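Local structure of N-acetylglucosamine-specific lectin (Saxidomus purpuratus, 6A7T) at residues B[42-47]-B[148-153]; B[125-130]-B[137-142]. The protein probably binds carbohydrates, N-acetylglucosamine among them, through a C-type lectin domain whose sugar recognition does not depend on calcium. All blocks are in the same frame, centred on the assembly; numbering follows the deposited sequence. Where two conformers were deposited one is given.

Contact 1 of 2, residues B[42-47]-B[148-153]; sequences FDEGSR and NGPCIC
Four backbone hydrogen bonds join residues 42-47 to residues 149-153 as antiparallel strands. Asp43 and Cys151 form one hydrogen-bonded pair, Asp43 N giving to Cys151 O at 2.9 Å and Cys151 N to Asp43 O; Arg47 and Gly149 form the other, with Arg47 N to Gly149 O almost straight at 178°. Between the two pairs the register slips by two residues, so 42-47 carries a beta bulge. There Pro150 lies against strand 38-47, its CB 3.1 Å from Asp43 O, and its CA makes a CA-H...O contact with Gly45 O.

The polar side chains of the bulge hold one another. With CG anti to the backbone N (chi1 -168°), the Asp43 carboxylate lies where OD2 can take three donors: Gly45 N, closing an Asx turn, and Arg47 NH1 and NH2, which grip this one oxygen end-on in a salt bridge. OD2 sits in the guanidinium plane, 2.7 Å from Arg47 NH2. A water also at the guanidinium edge accepts from NH1 and donates to Gly149 O (2.7 Å), carrying the grip over to the other strand. Cys151 SG meets the guanidinium obliquely, 4.0 Å from Arg47 NH1, and Phe55 adds a cation-pi contact.

Apolar contact is made on the face bearing Phe42 and Ile152, a non-hydrogen-bonded pair whose side chains run side by side. Ile152 CG2 lies over the Phe42 ring in a CH-pi contact, while its CD1 is 3.7 Å from Phe42 CE2 at the rim. Helix 69-80 packs on both residues.

Cys153, in strand 149-155, forms a disulfide with Cys56 of helix 49-58. This antiparallel pairing of a strand near the N terminus with the last strand is characteristic of the C-type lectin fold, whose two ends meet in one sheet.

Contact 2 of 2, residues B[125-130]-B[137-142]; sequences CLDYLN and QWNDHV
The Tyr128 ring receives the edge of Trp138 on one face, in a T-shaped pair with planes at 89° and the centroid of the indole five-membered ring 4.7 Å from that of the phenol. CD1 and NE1 of Trp138 make the touching edge, NE1 coming to 3.4 Å from Tyr128 CZ, with CD1 over the ring face near its rim, and Gln137 N comes near the edge of the phenol ring. In the indole plane, Trp138 NE1 donates almost straight to Tyr128 OH at 3.2 Å; the hydroxyl is also hydrogen-bonded to Asp72. Leu126 CD2 approaches the indole obliquely, 3.7 Å from Trp138 CE3. Elsewhere Trp103 and Trp114 make edge-to-face contacts with this indole.

Asp127, Asn139 and Leu129 share the other face of the sheet. The carboxylate and amide lie side by side with planes 42° apart, Asp127 OD1 reaching 3.3 Å from Asn139 CB rather than the amide nitrogen. Asn139 CG stands anti to its own N (chi1 -173°), which lays ND2 beside Leu129 CD2 at 3.7 Å.

Six backbone hydrogen bonds join the strands in regular antiparallel register, two for each of the pairs Cys125-His141, Asp127-Asn139 and Leu129-Gln137. The shortest include His141 N to Cys125 O at 2.8 Å. Asp140 directs OD1 to Asp120 N and OD2 to Asn121 N, while His141 NE2 pairs with Thr147 OG1.

The indole N-H is thus satisfied within an aromatic core, and its bond helps to fix how the two rings are turned. On the opposite face, Asn139 and His141 belong to sugar sites seen in structures of this protein, though no sugar is bound to this chain; Asn139 and Asp140 also belong to a second calcium site, unoccupied here. The Asn139 and His141 side chains form no hydrogen bond across the hairpin.

From the N terminus, strand 38-47 comes first and waits about a hundred residues for its partner in contact 1. The intervening chain forms both helices, strand 62-63 and strands 87-95 and 100-103, then enters the hairpin of contact 2, which closes a short local loop nested wholly inside the long one. After strand 134-141 the chain passes through 142-148 into strand 149-155, which completes contact 1. Contact 1 therefore joins the two ends of the domain, while contact 2 builds the edge of the other sheet, which carries Asn139 and His141 of the sugar sites. Their centres are about 13 Å apart, and strand 87-95 meets both, through Tyr88 and Trp89 among others.

Contact 1 of 2, residues B[42-47]-B[148-153]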
ATOM      1  N   PHE B  42       3.064 -20.441  11.405  1.00 10.92           N
ATOM      2  CA  PHE B  42       4.458 -20.727  11.141  1.00 10.87           C
ATOM      3  C   PHE B  42       4.539 -22.246  10.981  1.00 11.95           C
ATOM      4  O   PHE B  42       4.759 -22.951  11.978  1.00 15.10           O
ATOM      5  CB  PHE B  42       5.365 -20.106  12.203  1.00 11.55           C
ATOM      6  CG  PHE B  42       5.404 -18.595  12.209  1.00 10.72           C
ATOM      7  CD1 PHE B  42       4.348 -17.871  12.762  1.00 11.06           C
ATOM      8  CD2 PHE B  42       6.455 -17.894  11.638  1.00 10.59           C
ATOM      9  CE1 PHE B  42       4.356 -16.484  12.748  1.00 11.60           C
ATOM     10  CE2 PHE B  42       6.466 -16.500  11.638  1.00 11.63           C
ATOM     11  CZ  PHE B  42       5.406 -15.803  12.167  1.00 11.17           C
ATOM     12  N   ASP B  43       4.313 -22.726   9.767  1.00 11.02           N
ATOM     13  CA  ASP B  43       4.151 -24.171   9.561  1.00 12.11           C
ATOM     14  C   ASP B  43       5.509 -24.823   9.272  1.00 11.87           C
ATOM     15  O   ASP B  43       6.228 -24.443   8.411  1.00 10.98           O
ATOM     16  CB  ASP B  43       3.148 -24.511   8.466  1.00 14.81           C
ATOM     17  CG  ASP B  43       2.801 -25.989   8.486  1.00 15.98           C
ATOM     18  OD1 ASP B  43       1.947 -26.380   9.321  1.00 16.64           O
ATOM     19  OD2 ASP B  43       3.418 -26.716   7.711  1.00 17.09           O
ATOM     20  N   GLU B  44       5.777 -25.925   9.984  1.00 12.69           N
ATOM     21  CA  GLU B  44       7.072 -26.613   9.894  1.00 12.97           C
ATOM     22  C   GLU B  44       7.049 -27.837   8.965  1.00 13.39           C
ATOM     23  O   GLU B  44       8.023 -28.639   8.928  1.00 14.88           O
ATOM     24  CB  GLU B  44       7.537 -27.012  11.300  1.00 14.76           C
ATOM     25  CG  GLU B  44       7.707 -25.819  12.211  1.00 15.00           C
ATOM     26  CD  GLU B  44       8.940 -24.977  11.980  1.00 18.93           C
ATOM     27  OE1 GLU B  44       9.825 -25.466  11.263  1.00 21.49           O
ATOM     28  OE2 GLU B  44       9.030 -23.831  12.552  1.00 19.65           O
ATOM     29  N   GLY B  45       5.995 -28.022   8.183  1.00 12.81           N
ATOM     30  CA  GLY B  45       6.011 -29.032   7.178  1.00 12.48           C
ATOM     31  C   GLY B  45       7.013 -28.697   6.096  1.00 12.79           C
ATOM     32  O   GLY B  45       7.512 -27.556   5.989  1.00 14.18           O
ATOM     33  N   SER B  46       7.279 -29.659   5.221  1.00 13.12           N
ATOM     34  CA  SER B  46       8.402 -29.591   4.335  1.00 12.44           C
ATOM     35  C   SER B  46       7.894 -29.587   2.909  1.00 13.31           C
ATOM     36  O   SER B  46       7.507 -30.634   2.366  1.00 12.41           O
ATOM     37  CB  SER B  46       9.324 -30.777   4.591  1.00 13.25           C
ATOM     38  OG  SER B  46      10.529 -30.586   3.877  1.00 15.36           O
ATOM     39  N   ARG B  47       7.781 -28.376   2.342  1.00 10.95           N
ATOM     40  CA  ARG B  47       7.202 -28.199   1.026  1.00 10.66           C
ATOM     41  C   ARG B  47       8.082 -27.257   0.190  1.00  9.70           C
ATOM     42  O   ARG B  47       8.798 -26.355   0.656  1.00 10.26           O
ATOM     43  CB  ARG B  47       5.758 -27.674   1.139  1.00 11.42           C
ATOM     44  CG  ARG B  47       4.885 -28.416   2.142  1.00 12.59           C
ATOM     45  CD  ARG B  47       3.516 -27.849   2.366  1.00 14.19           C
ATOM     46  NE  ARG B  47       2.866 -28.287   3.589  1.00 15.09           N
ATOM     47  CZ  ARG B  47       3.078 -27.816   4.799  1.00 14.09           C
ATOM     48  NH1 ARG B  47       3.966 -26.841   5.003  1.00 15.98           N
ATOM     49  NH2 ARG B  47       2.398 -28.318   5.813  1.00 18.22           N
ATOM     50  N   ASN B 148      12.709 -27.847  -0.354  1.00 13.62           N
ATOM     51  CA  ASN B 148      11.680 -28.068   0.623  1.00 14.13           C
ATOM     52  C   ASN B 148      11.989 -27.278   1.881  1.00 15.03           C
ATOM     53  O   ASN B 148      13.082 -27.342   2.363  1.00 18.59           O
ATOM     54  CB  ASN B 148      11.514 -29.554   0.944  1.00 16.33           C
ATOM     55  CG  ASN B 148      10.660 -30.240  -0.096  1.00 18.39           C
ATOM     56  OD1 ASN B 148       9.520 -30.620   0.175  1.00 25.87           O
ATOM     57  ND2 ASN B 148      11.199 -30.456  -1.266  1.00 19.24           N
ATOM     58  N   GLY B 149      10.977 -26.575   2.399  1.00 11.55           N
ATOM     59  CA  GLY B 149      11.130 -25.853   3.625  1.00 10.34           C
ATOM     60  C   GLY B 149       9.810 -25.578   4.295  1.00  8.89           C
ATOM     61  O   GLY B 149       8.763 -25.919   3.772  1.00  9.97           O
ATOM     62  N   PRO B 150       9.847 -24.921   5.455  1.00  8.72           N
ATOM     63  CA  PRO B 150       8.661 -24.473   6.159  1.00  8.73           C
ATOM     64  C   PRO B 150       8.172 -23.174   5.502  1.00  8.14           C
ATOM     65  O   PRO B 150       8.796 -22.623   4.593  1.00  7.95           O
ATOM     66  CB  PRO B 150       9.172 -24.216   7.587  1.00  8.82           C
ATOM     67  CG  PRO B 150      10.569 -23.694   7.319  1.00  8.32           C
ATOM     68  CD  PRO B 150      11.059 -24.485   6.148  1.00  8.51           C
ATOM     69  N   CYS B 151       7.019 -22.710   5.978  1.00  8.15           N
ATOM     70  CA  CYS B 151       6.418 -21.508   5.375  1.00  8.74           C
ATOM     71  C   CYS B 151       5.616 -20.731   6.410  1.00  8.88           C
ATOM     72  O   CYS B 151       5.399 -21.207   7.554  1.00  7.95           O
ATOM     73  CB  CYS B 151       5.563 -21.953   4.195  1.00  8.69           C
ATOM     74  SG  CYS B 151       4.047 -22.851   4.610  1.00 10.64           S
ATOM     75  N   ILE B 152       5.203 -19.505   6.039  1.00  7.56           N
ATOM     76  CA  ILE B 152       4.329 -18.677   6.879  1.00  8.43           C
ATOM     77  C   ILE B 152       3.024 -18.379   6.127  1.00  7.88           C
ATOM     78  O   ILE B 152       3.042 -17.789   5.068  1.00  9.30           O
ATOM     79  CB  ILE B 152       5.037 -17.375   7.259  1.00  8.22           C
ATOM     80  CG1 ILE B 152       6.424 -17.643   7.814  1.00  8.46           C
ATOM     81  CG2 ILE B 152       4.147 -16.597   8.217  1.00  8.09           C
ATOM     82  CD1 ILE B 152       7.294 -16.458   8.009  1.00  9.29           C
ATOM     83  N   CYS B 153       1.916 -18.843   6.684  1.00  9.41           N
ATOM     84  CA  CYS B 153       0.607 -18.493   6.172  1.00 10.78           C
ATOM     85  C   CYS B 153       0.008 -17.336   6.983  1.00 10.19           C
ATOM     86  O   CYS B 153       0.320 -17.113   8.132  1.00 10.47           O
ATOM     87  CB  CYS B 153      -0.394 -19.643   6.232  1.00 12.19           C
ATOM     88  SG  CYS B 153       0.168 -21.174   5.437  1.00 13.85           S
TER
HETATM   89  O   HOH W   1       6.056 -25.470   3.697  1.00 10.88           O

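Contact 2 of 2, residues B[125-130]-B[137-142]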
ATOM      1  N   CYS B 125      11.474 -17.292  -6.151  1.00 13.31           N
ATOM      2  CA  CYS B 125      10.457 -17.207  -5.097  0.50 12.13           C
ATOM      3  C   CYS B 125      11.109 -16.710  -3.805  1.00 12.34           C
ATOM      4  O   CYS B 125      12.260 -16.950  -3.586  1.00 12.31           O
ATOM      5  CB  CYS B 125       9.769 -18.541  -4.849  0.50 12.17           C
ATOM      6  SG  CYS B 125       8.766 -19.113  -6.244  0.50 11.80           S
ATOM      7  N   LEU B 126      10.339 -15.999  -2.981  1.00 10.20           N
ATOM      8  CA  LEU B 126      10.904 -15.361  -1.797  1.00  9.89           C
ATOM      9  C   LEU B 126      10.704 -16.224  -0.529  1.00  8.28           C
ATOM     10  O   LEU B 126       9.706 -16.933  -0.359  1.00  7.86           O
ATOM     11  CB  LEU B 126      10.266 -13.980  -1.563  1.00 10.98           C
ATOM     12  CG  LEU B 126      10.963 -12.821  -2.288  1.00 11.27           C
ATOM     13  CD1 LEU B 126      10.675 -12.932  -3.779  1.00 12.41           C
ATOM     14  CD2 LEU B 126      10.570 -11.458  -1.712  1.00 12.31           C
ATOM     15  N   ASP B 127      11.686 -16.101   0.351  1.00  7.68           N
ATOM     16  CA  ASP B 127      11.686 -16.568   1.741  1.00  7.98           C
ATOM     17  C   ASP B 127      12.187 -15.471   2.657  1.00  8.36           C
ATOM     18  O   ASP B 127      12.659 -14.389   2.220  1.00  9.36           O
ATOM     19  CB  ASP B 127      12.581 -17.811   1.937  1.00  8.25           C
ATOM     20  CG  ASP B 127      14.034 -17.621   1.529  1.00  9.65           C
ATOM     21  OD1 ASP B 127      14.550 -16.498   1.662  1.00 11.27           O
ATOM     22  OD2 ASP B 127      14.687 -18.685   1.246  1.00 11.81           O
ATOM     23  N   TYR B 128      12.007 -15.655   3.967  1.00  7.89           N
ATOM     24  CA  TYR B 128      12.848 -15.023   4.974  1.00  7.78           C
ATOM     25  C   TYR B 128      14.041 -15.977   5.180  1.00  8.32           C
ATOM     26  O   TYR B 128      13.840 -17.195   5.218  1.00  7.58           O
ATOM     27  CB  TYR B 128      12.157 -14.838   6.324  1.00  8.01           C
ATOM     28  CG  TYR B 128      11.378 -13.564   6.425  1.00  7.65           C
ATOM     29  CD1 TYR B 128      11.968 -12.422   6.917  1.00  8.17           C
ATOM     30  CD2 TYR B 128      10.049 -13.523   6.080  1.00  7.54           C
ATOM     31  CE1 TYR B 128      11.286 -11.215   6.974  1.00  8.86           C
ATOM     32  CE2 TYR B 128       9.349 -12.335   6.136  1.00  7.74           C
ATOM     33  CZ  TYR B 128       9.955 -11.188   6.610  1.00  8.59           C
ATOM     34  OH  TYR B 128       9.272  -9.995   6.633  1.00  9.98           O
ATOM     35  N   LEU B 129      15.244 -15.418   5.184  1.00  9.03           N
ATOM     36  CA  LEU B 129      16.471 -16.234   5.303  1.00  9.26           C
ATOM     37  C   LEU B 129      17.286 -15.733   6.488  1.00  9.77           C
ATOM     38  O   LEU B 129      17.347 -14.531   6.763  1.00  8.24           O
ATOM     39  CB  LEU B 129      17.270 -16.090   3.993  1.00  9.54           C
ATOM     40  CG  LEU B 129      18.690 -16.668   3.998  1.00 10.00           C
ATOM     41  CD1 LEU B 129      18.631 -18.162   4.151  1.00 10.42           C
ATOM     42  CD2 LEU B 129      19.369 -16.277   2.702  1.00 11.27           C
ATOM     43  N   ASN B 130      17.979 -16.663   7.158  1.00 11.13           N
ATOM     44  CA  ASN B 130      18.963 -16.314   8.161  1.00 12.39           C
ATOM     45  C   ASN B 130      20.303 -16.949   7.757  1.00 13.16           C
ATOM     46  O   ASN B 130      20.522 -18.147   7.920  1.00 13.73           O
ATOM     47  CB  ASN B 130      18.528 -16.775   9.546  1.00 13.31           C
ATOM     48  CG  ASN B 130      19.483 -16.392  10.659  1.00 15.20           C
ATOM     49  OD1 ASN B 130      20.009 -15.281  10.671  1.00 15.84           O
ATOM     50  ND2 ASN B 130      19.599 -17.256  11.665  1.00 17.46           N
ATOM     51  N   GLN B 137      15.894 -11.673   6.807  1.00 11.33           N
ATOM     52  CA  GLN B 137      15.415 -10.743   5.766  1.00 11.10           C
ATOM     53  C   GLN B 137      15.102 -11.515   4.491  1.00 10.51           C
ATOM     54  O   GLN B 137      15.383 -12.750   4.380  1.00  9.87           O
ATOM     55  CB  GLN B 137      16.471  -9.651   5.552  1.00 13.07           C
ATOM     56  CG  GLN B 137      16.652  -8.817   6.792  1.00 13.94           C
ATOM     57  CD  GLN B 137      17.899  -7.982   6.706  1.00 18.49           C
ATOM     58  OE1 GLN B 137      19.028  -8.493   6.736  1.00 16.34           O
ATOM     59  NE2 GLN B 137      17.679  -6.683   6.573  1.00 17.33           N
ATOM     60  N   TRP B 138      14.599 -10.820   3.466  1.00  9.68           N
ATOM     61  CA  TRP B 138      14.087 -11.548   2.288  1.00  9.88           C
ATOM     62  C   TRP B 138      15.250 -11.998   1.402  1.00 10.05           C
ATOM     63  O   TRP B 138      16.167 -11.234   1.172  1.00 10.49           O
ATOM     64  CB  TRP B 138      13.139 -10.739   1.408  1.00 10.40           C
ATOM     65  CG  TRP B 138      11.965 -10.175   2.130  1.00 10.31           C
ATOM     66  CD1 TRP B 138      11.503 -10.459   3.386  1.00  9.43           C
ATOM     67  CD2 TRP B 138      11.128  -9.128   1.597  1.00 10.34           C
ATOM     68  NE1 TRP B 138      10.439  -9.631   3.677  1.00 11.56           N
ATOM     69  CE2 TRP B 138      10.180  -8.824   2.594  1.00 10.51           C
ATOM     70  CE3 TRP B 138      11.122  -8.413   0.386  1.00 11.57           C
ATOM     71  CZ2 TRP B 138       9.205  -7.839   2.416  1.00 10.49           C
ATOM     72  CZ3 TRP B 138      10.151  -7.446   0.213  1.00 11.33           C
ATOM     73  CH2 TRP B 138       9.184  -7.204   1.199  1.00 11.62           C
ATOM     74  N   ASN B 139      15.064 -13.146   0.782  1.00 10.45           N
ATOM     75  CA  ASN B 139      15.895 -13.658  -0.291  1.00 10.29           C
ATOM     76  C   ASN B 139      15.036 -14.237  -1.402  1.00 10.03           C
ATOM     77  O   ASN B 139      13.917 -14.715  -1.148  1.00 10.32           O
ATOM     78  CB  ASN B 139      16.874 -14.752   0.196  1.00 11.36           C
ATOM     79  CG  ASN B 139      17.859 -15.170  -0.868  1.00 12.32           C
ATOM     80  OD1 ASN B 139      18.332 -14.348  -1.683  1.00 12.36           O
ATOM     81  ND2 ASN B 139      18.213 -16.454  -0.811  1.00 12.35           N
ATOM     82  N   ASP B 140      15.584 -14.255  -2.634  1.00 10.18           N
ATOM     83  CA  ASP B 140      14.980 -14.864  -3.757  1.00 11.40           C
ATOM     84  C   ASP B 140      15.700 -16.180  -4.063  1.00 11.71           C
ATOM     85  O   ASP B 140      16.889 -16.230  -4.182  1.00 12.14           O
ATOM     86  CB  ASP B 140      14.951 -13.991  -5.020  1.00 12.86           C
ATOM     87  CG  ASP B 140      16.246 -13.345  -5.453  1.00 13.40           C
ATOM     88  OD1 ASP B 140      17.191 -13.217  -4.626  1.00 12.65           O
ATOM     89  OD2 ASP B 140      16.257 -12.902  -6.654  1.00 14.90           O
ATOM     90  N   HIS B 141      14.917 -17.220  -4.246  1.00 13.20           N
ATOM     91  CA  HIS B 141      15.445 -18.574  -4.525  1.00 13.01           C
ATOM     92  C   HIS B 141      14.906 -19.066  -5.879  1.00 13.84           C
ATOM     93  O   HIS B 141      13.715 -19.056  -6.097  1.00 13.20           O
ATOM     94  CB  HIS B 141      15.022 -19.508  -3.407  1.00 12.91           C
ATOM     95  CG  HIS B 141      15.629 -20.864  -3.512  1.00 13.72           C
ATOM     96  ND1 HIS B 141      16.973 -21.057  -3.327  1.00 14.73           N
ATOM     97  CD2 HIS B 141      15.084 -22.068  -3.769  1.00 13.79           C
ATOM     98  CE1 HIS B 141      17.229 -22.346  -3.490  1.00 14.85           C
ATOM     99  NE2 HIS B 141      16.109 -22.991  -3.735  1.00 14.49           N
ATOM    100  N   VAL B 142      15.777 -19.646  -6.736  1.00 14.93           N
ATOM    101  CA  VAL B 142      15.436 -20.016  -8.120  0.50 15.90           C
ATOM    102  C   VAL B 142      14.402 -21.136  -8.146  1.00 16.63           C
ATOM    103  O   VAL B 142      13.521 -21.155  -9.004  1.00 19.69           O
ATOM    104  CB  VAL B 142      16.675 -20.445  -8.943  0.50 16.42           C
ATOM    105  CG1 VAL B 142      17.372 -21.654  -8.346  0.50 18.26           C
ATOM    106  CG2 VAL B 142      16.311 -20.745 -10.395  0.50 16.35           C
TER